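Local coordinates for ribonuclease J (Methanolobus psychrophilus R15, PDB 5HAB), which probably degrades RNA as an exoribonuclease of the RNase J family, built on a metallo-beta-lactamase domain joined to a beta-CASP domain, at residues G32-M37 / H427-H432; T227-A232 / Q436-Y441; D415-L420 / I442-D447. The protein carries 1 engineered substitution. All coordinates share one frame; numbering follows the deposited sequence.

Interaction 1. Residues G32-M37 / H427-H432; sequences GGYNEM and HVIPAH. With nucleotides of chain D.
The ring of Tyr-34 leans against the methyl of Ala-431, with Tyr-34 CE2 3.4 Å from Ala-431 CB; here the loop after strand 24-32 meets the end of strand 427-431, joining the two sheets of the metallo-beta-lactamase fold. Ala-431 CB approaches the ring obliquely, and the carbonyl O of Pro-430 does the same, 3.6 Å from Tyr-34 CD2. Ile-429 adds a third, looser contact: its CG2 sits near the ring plane, at the edge, 4.1 Å from Tyr-34 CE2. With Tyr-34 CG beside its own backbone N (chi1 -72°), the ring is brought across to the strand. Its hydroxyl continues past Ala-431 to hydrogen-bond Thr-42 OG1, which fixes the far end of the side chain.

Farther along the loop, the side chain of Met-37 bends at chi2 and chi3, and its SD lies 3.9 Å from the carbonyl O of His-432. The methyl CE of Met-37 goes on to the RNA, 3.2 Å from O2' of nucleotide A1 of chain D. The CB of His-432 leaves the backbone on the side away from the loop, and the ring's NE2 is hydrogen-bonded to His-109 NE2.

Behind this first shell the loop is braced from within. Gly-33, whose positive phi (83°) leaves no room for a CB beside the preceding carbonyl, gives its N-H to Glu-36. The carboxylate of Glu-36 also has Arg-39 as a salt-bridge partner and Asn-461 as a hydrogen-bond partner. The Gly-33 N to Glu-36 OE2 bond is 2.9 Å long, and OE2 receives the N-H almost in line with its own C-O bond.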
loop_
_atom_site.group_PDB
_atom_site.type_symbol
_atom_site.label_atom_id
_atom_site.label_comp_id
_atom_site.label_asym_id
_atom_site.label_seq_id
_atom_site.Cartn_x
_atom_site.Cartn_y
_atom_site.Cartn_z
ATOM N N GLY B 32 13.688 -14.868 -22.680
ATOM C CA GLY B 32 12.549 -14.767 -21.789
ATOM C C GLY B 32 13.005 -14.386 -20.398
ATOM O O GLY B 32 14.169 -14.580 -20.051
ATOM N N GLY B 33 12.094 -13.841 -19.599
ATOM C CA GLY B 33 12.421 -13.471 -18.235
ATOM C C GLY B 33 13.089 -12.119 -18.067
ATOM O O GLY B 33 13.553 -11.785 -16.981
ATOM N N TYR B 34 13.136 -11.342 -19.143
ATOM C CA TYR B 34 13.666 -9.985 -19.078
ATOM C C TYR B 34 12.531 -8.957 -19.009
ATOM O O TYR B 34 12.755 -7.810 -18.638
ATOM C CB TYR B 34 14.583 -9.713 -20.273
ATOM C CG TYR B 34 15.901 -10.451 -20.184
ATOM C CD1 TYR B 34 15.973 -11.821 -20.408
ATOM C CD2 TYR B 34 17.072 -9.777 -19.872
ATOM C CE1 TYR B 34 17.172 -12.496 -20.322
ATOM C CE2 TYR B 34 18.278 -10.442 -19.784
ATOM C CZ TYR B 34 18.321 -11.803 -20.009
ATOM O OH TYR B 34 19.524 -12.464 -19.921
ATOM N N ASN B 35 11.317 -9.371 -19.372
ATOM C CA ASN B 35 10.143 -8.502 -19.271
ATOM C C ASN B 35 9.197 -8.923 -18.159
ATOM O O ASN B 35 8.199 -8.247 -17.903
ATOM C CB ASN B 35 9.361 -8.470 -20.585
ATOM C CG ASN B 35 10.182 -7.962 -21.749
ATOM O OD1 ASN B 35 11.411 -7.913 -21.689
ATOM N ND2 ASN B 35 9.499 -7.587 -22.827
ATOM N N GLU B 36 9.499 -10.047 -17.519
ATOM C CA GLU B 36 8.591 -10.624 -16.543
ATOM C C GLU B 36 9.295 -11.634 -15.649
ATOM O O GLU B 36 10.498 -11.874 -15.790
ATOM C CB GLU B 36 7.407 -11.296 -17.254
ATOM C CG GLU B 36 7.791 -12.499 -18.117
ATOM C CD GLU B 36 8.363 -12.119 -19.481
ATOM O OE1 GLU B 36 7.684 -11.399 -20.246
ATOM O OE2 GLU B 36 9.491 -12.552 -19.793
ATOM N N MET B 37 8.529 -12.249 -14.753
ATOM C CA MET B 37 9.046 -13.306 -13.888
ATOM C C MET B 37 8.717 -14.665 -14.480
ATOM O O MET B 37 7.722 -14.801 -15.187
ATOM C CB MET B 37 8.448 -13.210 -12.485
ATOM C CG MET B 37 8.638 -11.875 -11.789
ATOM S SD MET B 37 10.334 -11.573 -11.266
ATOM C CE MET B 37 10.815 -13.171 -10.623
ATOM N N HIS B 427 30.726 -5.045 -18.543
ATOM C CA HIS B 427 29.348 -4.748 -18.906
ATOM C C HIS B 427 28.411 -5.484 -17.959
ATOM O O HIS B 427 28.688 -6.617 -17.570
ATOM C CB HIS B 427 29.050 -5.160 -20.351
ATOM C CG HIS B 427 29.871 -4.438 -21.373
ATOM N ND1 HIS B 427 29.472 -3.248 -21.944
ATOM C CD2 HIS B 427 31.059 -4.749 -21.944
ATOM C CE1 HIS B 427 30.385 -2.850 -22.813
ATOM N NE2 HIS B 427 31.358 -3.743 -22.832
ATOM N N VAL B 428 27.298 -4.850 -17.598
ATOM C CA VAL B 428 26.314 -5.495 -16.734
ATOM C C VAL B 428 24.951 -5.499 -17.401
ATOM O O VAL B 428 24.541 -4.510 -18.008
ATOM C CB VAL B 428 26.223 -4.815 -15.360
ATOM C CG1 VAL B 428 25.523 -5.740 -14.371
ATOM C CG2 VAL B 428 27.593 -4.443 -14.857
ATOM N N ILE B 429 24.253 -6.623 -17.288
ATOM C CA ILE B 429 22.922 -6.766 -17.861
ATOM C C ILE B 429 21.998 -7.345 -16.802
ATOM O O ILE B 429 22.195 -8.479 -16.363
ATOM C CB ILE B 429 22.932 -7.657 -19.124
ATOM C CG1 ILE B 429 23.879 -7.094 -20.189
ATOM C CG2 ILE B 429 21.506 -7.854 -19.667
ATOM C CD1 ILE B 429 25.305 -7.615 -20.091
ATOM N N PRO B 430 20.985 -6.573 -16.385
ATOM C CA PRO B 430 20.029 -7.144 -15.433
ATOM C C PRO B 430 19.034 -8.076 -16.105
ATOM O O PRO B 430 18.636 -7.845 -17.243
ATOM C CB PRO B 430 19.329 -5.906 -14.849
ATOM C CG PRO B 430 19.458 -4.864 -15.910
ATOM C CD PRO B 430 20.797 -5.121 -16.562
ATOM N N ALA B 431 18.637 -9.119 -15.386
ATOM C CA ALA B 431 17.751 -10.148 -15.915
ATOM C C ALA B 431 16.808 -10.637 -14.815
ATOM O O ALA B 431 16.855 -10.131 -13.694
ATOM C CB ALA B 431 18.562 -11.301 -16.473
ATOM N N HIS B 432 15.978 -11.629 -15.131
ATOM C CA HIS B 432 15.073 -12.241 -14.149
ATOM C C HIS B 432 14.166 -11.222 -13.469
ATOM O O HIS B 432 14.121 -11.149 -12.242
ATOM C CB HIS B 432 15.858 -12.994 -13.065
ATOM C CG HIS B 432 16.331 -14.353 -13.479
ATOM N ND1 HIS B 432 16.890 -14.606 -14.713
ATOM C CD2 HIS B 432 16.330 -15.534 -12.816
ATOM C CE1 HIS B 432 17.211 -15.887 -14.794
ATOM N NE2 HIS B 432 16.886 -16.470 -13.653
ATOM O OP3 A D 1 10.594 -15.555 -1.247
ATOM P P A D 1 11.525 -15.525 -2.400
ATOM O OP1 A D 1 12.339 -16.768 -2.386
ATOM O OP2 A D 1 12.215 -14.211 -2.405
ATOM O "O5'" A D 1 10.635 -15.522 -3.713
ATOM C "C5'" A D 1 9.586 -16.466 -3.905
ATOM C "C4'" A D 1 9.203 -16.548 -5.361
ATOM O "O4'" A D 1 8.473 -15.341 -5.717
ATOM C "C3'" A D 1 10.387 -16.634 -6.322
ATOM O "O3'" A D 1 10.082 -17.481 -7.427
ATOM C "C2'" A D 1 10.565 -15.193 -6.792
ATOM O "O2'" A D 1 11.155 -15.063 -8.068
ATOM C "C1'" A D 1 9.131 -14.665 -6.774
ATOM N N9 A D 1 9.069 -13.226 -6.491
ATOM C C8 A D 1 9.835 -12.551 -5.567
ATOM N N7 A D 1 9.601 -11.263 -5.509
ATOM C C5 A D 1 8.613 -11.068 -6.467
ATOM C C6 A D 1 7.935 -9.912 -6.892
ATOM N N6 A D 1 8.157 -8.693 -6.386
ATOM N N1 A D 1 7.006 -10.056 -7.867
ATOM C C2 A D 1 6.786 -11.278 -8.373
ATOM N N3 A D 1 7.359 -12.440 -8.055
ATOM C C4 A D 1 8.277 -12.267 -7.084
HETATM O O HOH W 1 16.120 -14.111 -17.321
#

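Interaction 2. Residues T227-A232 / Q436-Y441; sequences TESTNA and QMHSEY. With nucleotides of chain D.
Ser-229, opening a type I turn that runs to Ala-232 just past the end of strand 222-228, lies with its CA 5.5 Å from that of His-438 on helix 435-447. The serine hydroxyl and the ring meet directly: Ser-229 OG and His-438 ND1 share a 2.8 Å hydrogen bond, either of them a possible donor, with OG at the ring edge near its plane. His-438 NE2 is hydrogen-bonded to Tyr-34 O, so both nitrogens are engaged and the ring's rotation is pinned. Ser-229 OG also packs 3.3 Å from Met-437 CB.

Tyr-441 points its CG opposite its backbone N (chi1 -174°), laying the ring along the turn and strand. Ala-232 CB touches the ring edge, 4.0 Å from Tyr-441 CD2, and the Thr-227 side chain crosses that of Tyr-441 at about a right angle, CG2 3.4 Å from its OH.

Met-437, extended beyond CG, passes the backbone of Thr-230 with SD 3.9 Å from Thr-230 O. The methyl CE of Met-437 ends 3.8 Å from N6 of nucleotide A1 of chain D, and Thr-230 CG2 approaches the same nucleotide. Strand-end turn and helix thus form part of the wall of the nucleotide-binding cleft of this metallo-beta-lactamase fold.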
loop_
_atom_site.group_PDB
_atom_site.type_symbol
_atom_site.label_atom_id
_atom_site.label_comp_id
_atom_site.label_asym_id
_atom_site.label_seq_id
_atom_site.Cartn_x
_atom_site.Cartn_y
_atom_site.Cartn_z
ATOM N N THR B 227 22.949 -10.738 -14.390
ATOM C CA THR B 227 22.575 -11.022 -13.012
ATOM C C THR B 227 21.130 -10.596 -12.780
ATOM O O THR B 227 20.608 -9.722 -13.470
ATOM C CB THR B 227 23.536 -10.333 -12.009
ATOM O OG1 THR B 227 23.282 -10.812 -10.685
ATOM C CG2 THR B 227 23.388 -8.819 -12.038
ATOM N N GLU B 228 20.478 -11.255 -11.830
ATOM C CA GLU B 228 19.075 -10.994 -11.527
ATOM C C GLU B 228 18.879 -9.602 -10.929
ATOM O O GLU B 228 19.765 -9.073 -10.268
ATOM C CB GLU B 228 18.540 -12.059 -10.565
ATOM C CG GLU B 228 19.198 -12.016 -9.190
ATOM C CD GLU B 228 18.383 -12.725 -8.125
ATOM O OE1 GLU B 228 18.209 -13.951 -8.233
ATOM O OE2 GLU B 228 17.913 -12.055 -7.181
ATOM N N SER B 229 17.722 -9.003 -11.179
ATOM C CA SER B 229 17.395 -7.725 -10.562
ATOM C C SER B 229 16.237 -7.881 -9.578
ATOM O O SER B 229 15.790 -6.903 -8.993
ATOM C CB SER B 229 17.032 -6.697 -11.627
ATOM O OG SER B 229 15.830 -7.061 -12.275
ATOM N N THR B 230 15.784 -9.123 -9.404
ATOM C CA THR B 230 14.559 -9.466 -8.676
ATOM C C THR B 230 14.342 -8.736 -7.347
ATOM O O THR B 230 13.264 -8.197 -7.110
ATOM C CB THR B 230 14.516 -10.987 -8.387
ATOM O OG1 THR B 230 14.813 -11.710 -9.587
ATOM C CG2 THR B 230 13.144 -11.406 -7.883
ATOM N N ASN B 231 15.360 -8.711 -6.492
ATOM C CA ASN B 231 15.241 -8.059 -5.193
ATOM C C ASN B 231 16.303 -6.985 -5.050
ATOM O O ASN B 231 16.669 -6.616 -3.935
ATOM C CB ASN B 231 15.385 -9.069 -4.045
ATOM C CG ASN B 231 14.105 -9.828 -3.763
ATOM O OD1 ASN B 231 13.054 -9.538 -4.333
ATOM N ND2 ASN B 231 14.190 -10.815 -2.881
ATOM N N ALA B 232 16.798 -6.486 -6.178
ATOM C CA ALA B 232 17.795 -5.417 -6.171
ATOM C C ALA B 232 17.236 -4.152 -5.530
ATOM O O ALA B 232 17.985 -3.291 -5.072
ATOM C CB ALA B 232 18.274 -5.126 -7.582
ATOM N N GLN B 436 10.697 -2.670 -14.245
ATOM C CA GLN B 436 10.755 -1.925 -12.981
ATOM C C GLN B 436 11.899 -2.411 -12.066
ATOM O O GLN B 436 12.675 -1.603 -11.503
ATOM C CB GLN B 436 9.410 -2.022 -12.247
ATOM C CG GLN B 436 8.257 -1.244 -12.906
ATOM C CD GLN B 436 7.742 -1.857 -14.211
ATOM O OE1 GLN B 436 7.881 -3.060 -14.463
ATOM N NE2 GLN B 436 7.140 -1.017 -15.051
ATOM N N MET B 437 12.016 -3.734 -11.938
ATOM C CA MET B 437 13.097 -4.336 -11.155
ATOM C C MET B 437 14.444 -3.951 -11.758
ATOM O O MET B 437 15.388 -3.599 -11.037
ATOM C CB MET B 437 12.946 -5.863 -11.094
ATOM C CG MET B 437 11.571 -6.332 -10.602
ATOM S SD MET B 437 11.368 -8.134 -10.554
ATOM C CE MET B 437 9.762 -8.290 -9.785
ATOM N N HIS B 438 14.520 -3.994 -13.090
ATOM C CA HIS B 438 15.745 -3.614 -13.791
ATOM C C HIS B 438 16.077 -2.151 -13.490
ATOM O O HIS B 438 17.235 -1.814 -13.343
ATOM C CB HIS B 438 15.626 -3.823 -15.309
ATOM C CG HIS B 438 15.235 -5.212 -15.705
ATOM N ND1 HIS B 438 15.514 -6.319 -14.933
ATOM C CD2 HIS B 438 14.560 -5.672 -16.788
ATOM C CE1 HIS B 438 15.036 -7.399 -15.523
ATOM N NE2 HIS B 438 14.450 -7.034 -16.650
ATOM N N SER B 439 15.063 -1.295 -13.389
ATOM C CA SER B 439 15.272 0.111 -13.025
ATOM C C SER B 439 15.939 0.236 -11.661
ATOM O O SER B 439 16.870 1.051 -11.472
ATOM C CB SER B 439 13.946 0.874 -13.020
ATOM O OG SER B 439 13.340 0.835 -14.299
ATOM N N GLU B 440 15.475 -0.584 -10.716
ATOM C CA GLU B 440 16.113 -0.610 -9.394
ATOM C C GLU B 440 17.594 -0.960 -9.553
ATOM O O GLU B 440 18.499 -0.248 -9.045
ATOM C CB GLU B 440 15.454 -1.642 -8.473
ATOM C CG GLU B 440 13.931 -1.640 -8.455
ATOM C CD GLU B 440 13.345 -0.569 -7.567
ATOM O OE1 GLU B 440 14.114 0.100 -6.844
ATOM O OE2 GLU B 440 12.105 -0.411 -7.586
ATOM N N TYR B 441 17.835 -2.051 -10.285
ATOM C CA TYR B 441 19.200 -2.530 -10.454
ATOM C C TYR B 441 20.068 -1.447 -11.082
ATOM O O TYR B 441 21.204 -1.238 -10.665
ATOM C CB TYR B 441 19.275 -3.804 -11.316
ATOM C CG TYR B 441 20.688 -4.338 -11.331
ATOM C CD1 TYR B 441 21.628 -3.861 -12.243
ATOM C CD2 TYR B 441 21.102 -5.267 -10.390
ATOM C CE1 TYR B 441 22.935 -4.315 -12.226
ATOM C CE2 TYR B 441 22.401 -5.743 -10.378
ATOM C CZ TYR B 441 23.314 -5.257 -11.294
ATOM O OH TYR B 441 24.609 -5.712 -11.272
ATOM O OP3 A D 1 10.594 -15.555 -1.247
ATOM P P A D 1 11.525 -15.525 -2.400
ATOM O OP1 A D 1 12.339 -16.768 -2.386
ATOM O OP2 A D 1 12.215 -14.211 -2.405
ATOM O "O5'" A D 1 10.635 -15.522 -3.713
ATOM C "C5'" A D 1 9.586 -16.466 -3.905
ATOM C "C4'" A D 1 9.203 -16.548 -5.361
ATOM O "O4'" A D 1 8.473 -15.341 -5.717
ATOM C "C3'" A D 1 10.387 -16.634 -6.322
ATOM O "O3'" A D 1 10.082 -17.481 -7.427
ATOM C "C2'" A D 1 10.565 -15.193 -6.792
ATOM O "O2'" A D 1 11.155 -15.063 -8.068
ATOM C "C1'" A D 1 9.131 -14.665 -6.774
ATOM N N9 A D 1 9.069 -13.226 -6.491
ATOM C C8 A D 1 9.835 -12.551 -5.567
ATOM N N7 A D 1 9.601 -11.263 -5.509
ATOM C C5 A D 1 8.613 -11.068 -6.467
ATOM C C6 A D 1 7.935 -9.912 -6.892
ATOM N N6 A D 1 8.157 -8.693 -6.386
ATOM N N1 A D 1 7.006 -10.056 -7.867
ATOM C C2 A D 1 6.786 -11.278 -8.373
ATOM N N3 A D 1 7.359 -12.440 -8.055
ATOM C C4 A D 1 8.277 -12.267 -7.084
#

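Interaction 3. Residues D415-L420 / I442-D447; sequences DHWELL and IQMAED
Met-444 is the bump here, and His-416, Trp-417 and Leu-420 border the hollow that takes it, where helices 413-423 and 435-447 pack beside each other on one face of a metallo-beta-lactamase sheet. The local axes cross at -45° and come no nearer than 10.2 Å, a gap that large side chains bridge. Met-444 sets CG opposite the backbone N (chi1 -175°), then bends at chi2 and chi3, which brings its CE to 3.6 Å from His-416 CB. Leu-420 meets it tip to tip, CD2 4.0 Å from Met-444 SD, and the same methyl rests on Ala-445.

On the flank, the indole of Trp-417 turns its edge to the sulfur, a Met-aromatic contact with Met-444 SD 5.5 Å from the centre of the six-membered ring and 80° off its normal. The ring reaches on to Asp-447, at the end of helix 435-447, whose CB lies 3.9 Å from Trp-417 CZ3. Arg-400 of the third subunit, another copy of the protein, makes a cation-pi contact with this indole, so the helix pair also contributes to the assembly. The outermost corner of the six-membered ring, Trp-417 CH2, stops 3.7 Å from Asp-447 O, which lies near the ring plane.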
loop_
_atom_site.group_PDB
_atom_site.type_symbol
_atom_site.label_atom_id
_atom_site.label_comp_id
_atom_site.label_asym_id
_atom_site.label_seq_id
_atom_site.Cartn_x
_atom_site.Cartn_y
_atom_site.Cartn_z
ATOM N N ASP B 415 24.109 -7.094 -1.588
ATOM C CA ASP B 415 24.657 -8.328 -2.138
ATOM C C ASP B 415 25.093 -8.097 -3.586
ATOM O O ASP B 415 26.184 -8.506 -3.997
ATOM C CB ASP B 415 23.630 -9.455 -2.055
ATOM C CG ASP B 415 23.205 -9.742 -0.630
ATOM O OD1 ASP B 415 24.091 -9.985 0.211
ATOM O OD2 ASP B 415 21.985 -9.711 -0.347
ATOM N N HIS B 416 24.245 -7.416 -4.351
ATOM C CA HIS B 416 24.590 -7.053 -5.723
ATOM C C HIS B 416 25.754 -6.083 -5.766
ATOM O O HIS B 416 26.595 -6.157 -6.656
ATOM C CB HIS B 416 23.384 -6.453 -6.440
ATOM C CG HIS B 416 22.413 -7.478 -6.930
ATOM N ND1 HIS B 416 22.751 -8.423 -7.876
ATOM C CD2 HIS B 416 21.118 -7.711 -6.607
ATOM C CE1 HIS B 416 21.705 -9.193 -8.115
ATOM N NE2 HIS B 416 20.701 -8.783 -7.360
ATOM N N TRP B 417 25.795 -5.175 -4.797
ATOM C CA TRP B 417 26.887 -4.216 -4.666
ATOM C C TRP B 417 28.231 -4.939 -4.549
ATOM O O TRP B 417 29.178 -4.674 -5.305
ATOM C CB TRP B 417 26.639 -3.322 -3.448
ATOM C CG TRP B 417 27.690 -2.301 -3.188
ATOM C CD1 TRP B 417 28.710 -2.385 -2.289
ATOM C CD2 TRP B 417 27.802 -1.014 -3.804
ATOM N NE1 TRP B 417 29.465 -1.238 -2.320
ATOM C CE2 TRP B 417 28.929 -0.380 -3.242
ATOM C CE3 TRP B 417 27.067 -0.343 -4.784
ATOM C CZ2 TRP B 417 29.335 0.894 -3.626
ATOM C CZ3 TRP B 417 27.472 0.925 -5.163
ATOM C CH2 TRP B 417 28.596 1.529 -4.586
ATOM N N GLU B 418 28.300 -5.880 -3.614
ATOM C CA GLU B 418 29.533 -6.619 -3.384
ATOM C C GLU B 418 29.873 -7.555 -4.549
ATOM O O GLU B 418 31.046 -7.721 -4.893
ATOM C CB GLU B 418 29.439 -7.395 -2.070
ATOM C CG GLU B 418 29.310 -6.469 -0.860
ATOM C CD GLU B 418 29.694 -7.136 0.445
ATOM O OE1 GLU B 418 29.722 -6.433 1.479
ATOM O OE2 GLU B 418 29.977 -8.354 0.439
ATOM N N LEU B 419 28.859 -8.158 -5.161
ATOM C CA LEU B 419 29.085 -8.983 -6.350
ATOM C C LEU B 419 29.737 -8.143 -7.446
ATOM O O LEU B 419 30.696 -8.566 -8.100
ATOM C CB LEU B 419 27.776 -9.591 -6.858
ATOM C CG LEU B 419 27.879 -10.399 -8.159
ATOM C CD1 LEU B 419 28.777 -11.607 -7.972
ATOM C CD2 LEU B 419 26.510 -10.831 -8.648
ATOM N N LEU B 420 29.203 -6.942 -7.631
ATOM C CA LEU B 420 29.703 -6.012 -8.626
ATOM C C LEU B 420 31.146 -5.629 -8.308
ATOM O O LEU B 420 31.969 -5.484 -9.212
ATOM C CB LEU B 420 28.808 -4.773 -8.675
ATOM C CG LEU B 420 28.427 -4.220 -10.044
ATOM C CD1 LEU B 420 28.051 -5.358 -10.973
ATOM C CD2 LEU B 420 27.260 -3.265 -9.896
ATOM N N ILE B 442 19.514 -0.766 -12.079
ATOM C CA ILE B 442 20.218 0.260 -12.835
ATOM C C ILE B 442 20.676 1.372 -11.909
ATOM O O ILE B 442 21.810 1.841 -12.016
ATOM C CB ILE B 442 19.324 0.819 -13.964
ATOM C CG1 ILE B 442 19.259 -0.160 -15.140
ATOM C CG2 ILE B 442 19.802 2.203 -14.414
ATOM C CD1 ILE B 442 18.164 0.158 -16.129
ATOM N N GLN B 443 19.803 1.791 -10.993
ATOM C CA GLN B 443 20.199 2.860 -10.068
ATOM C C GLN B 443 21.338 2.402 -9.148
ATOM O O GLN B 443 22.339 3.131 -8.947
ATOM C CB GLN B 443 18.994 3.345 -9.258
ATOM C CG GLN B 443 17.989 4.089 -10.136
ATOM C CD GLN B 443 16.779 4.592 -9.381
ATOM O OE1 GLN B 443 16.083 3.830 -8.708
ATOM N NE2 GLN B 443 16.516 5.891 -9.496
ATOM N N MET B 444 21.207 1.189 -8.615
ATOM C CA MET B 444 22.313 0.627 -7.834
ATOM C C MET B 444 23.641 0.587 -8.621
ATOM O O MET B 444 24.685 1.000 -8.117
ATOM C CB MET B 444 21.950 -0.777 -7.342
ATOM C CG MET B 444 22.979 -1.419 -6.419
ATOM S SD MET B 444 24.379 -2.188 -7.274
ATOM C CE MET B 444 23.532 -3.362 -8.327
ATOM N N ALA B 445 23.598 0.102 -9.859
ATOM C CA ALA B 445 24.806 -0.057 -10.664
ATOM C C ALA B 445 25.420 1.291 -11.014
ATOM O O ALA B 445 26.643 1.427 -11.071
ATOM C CB ALA B 445 24.506 -0.847 -11.936
ATOM N N GLU B 446 24.573 2.286 -11.257
ATOM C CA GLU B 446 25.065 3.643 -11.475
ATOM C C GLU B 446 25.812 4.133 -10.242
ATOM O O GLU B 446 26.869 4.756 -10.367
ATOM C CB GLU B 446 23.922 4.603 -11.818
ATOM C CG GLU B 446 23.310 4.372 -13.194
ATOM C CD GLU B 446 22.103 5.258 -13.453
ATOM O OE1 GLU B 446 21.848 5.595 -14.626
ATOM O OE2 GLU B 446 21.398 5.605 -12.485
ATOM N N ASP B 447 25.291 3.837 -9.051
ATOM C CA ASP B 447 26.044 4.177 -7.836
ATOM C C ASP B 447 27.411 3.484 -7.822
ATOM O O ASP B 447 28.369 4.009 -7.266
ATOM C CB ASP B 447 25.266 3.806 -6.573
ATOM C CG ASP B 447 24.081 4.712 -6.330
ATOM O OD1 ASP B 447 24.001 5.775 -6.981
ATOM O OD2 ASP B 447 23.230 4.357 -5.485
#

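Overall arrangement
Followed from the N terminus, the chain first passes through the loop 32-37, then the strand end and turn 227-232, then helix segment 415-420; the partners come afterwards in the same order, 427-432, 436-441 and 442-447. Interaction 1 therefore closes a loop of nearly 400 residues, interaction 2 one of about 200 and interaction 3 one of 21. Every pair crosses and none nests. The run from helix 413-423 through strand 427-431 to helix 435-447, returning after the beta-CASP region, is thus bound to earlier parts of the metallo-beta-lactamase domain and to itself. Interactions 1 and 2 both reach nucleotide A1 of chain D; interaction 3, like interaction 2, touches the second subunit, and also the third.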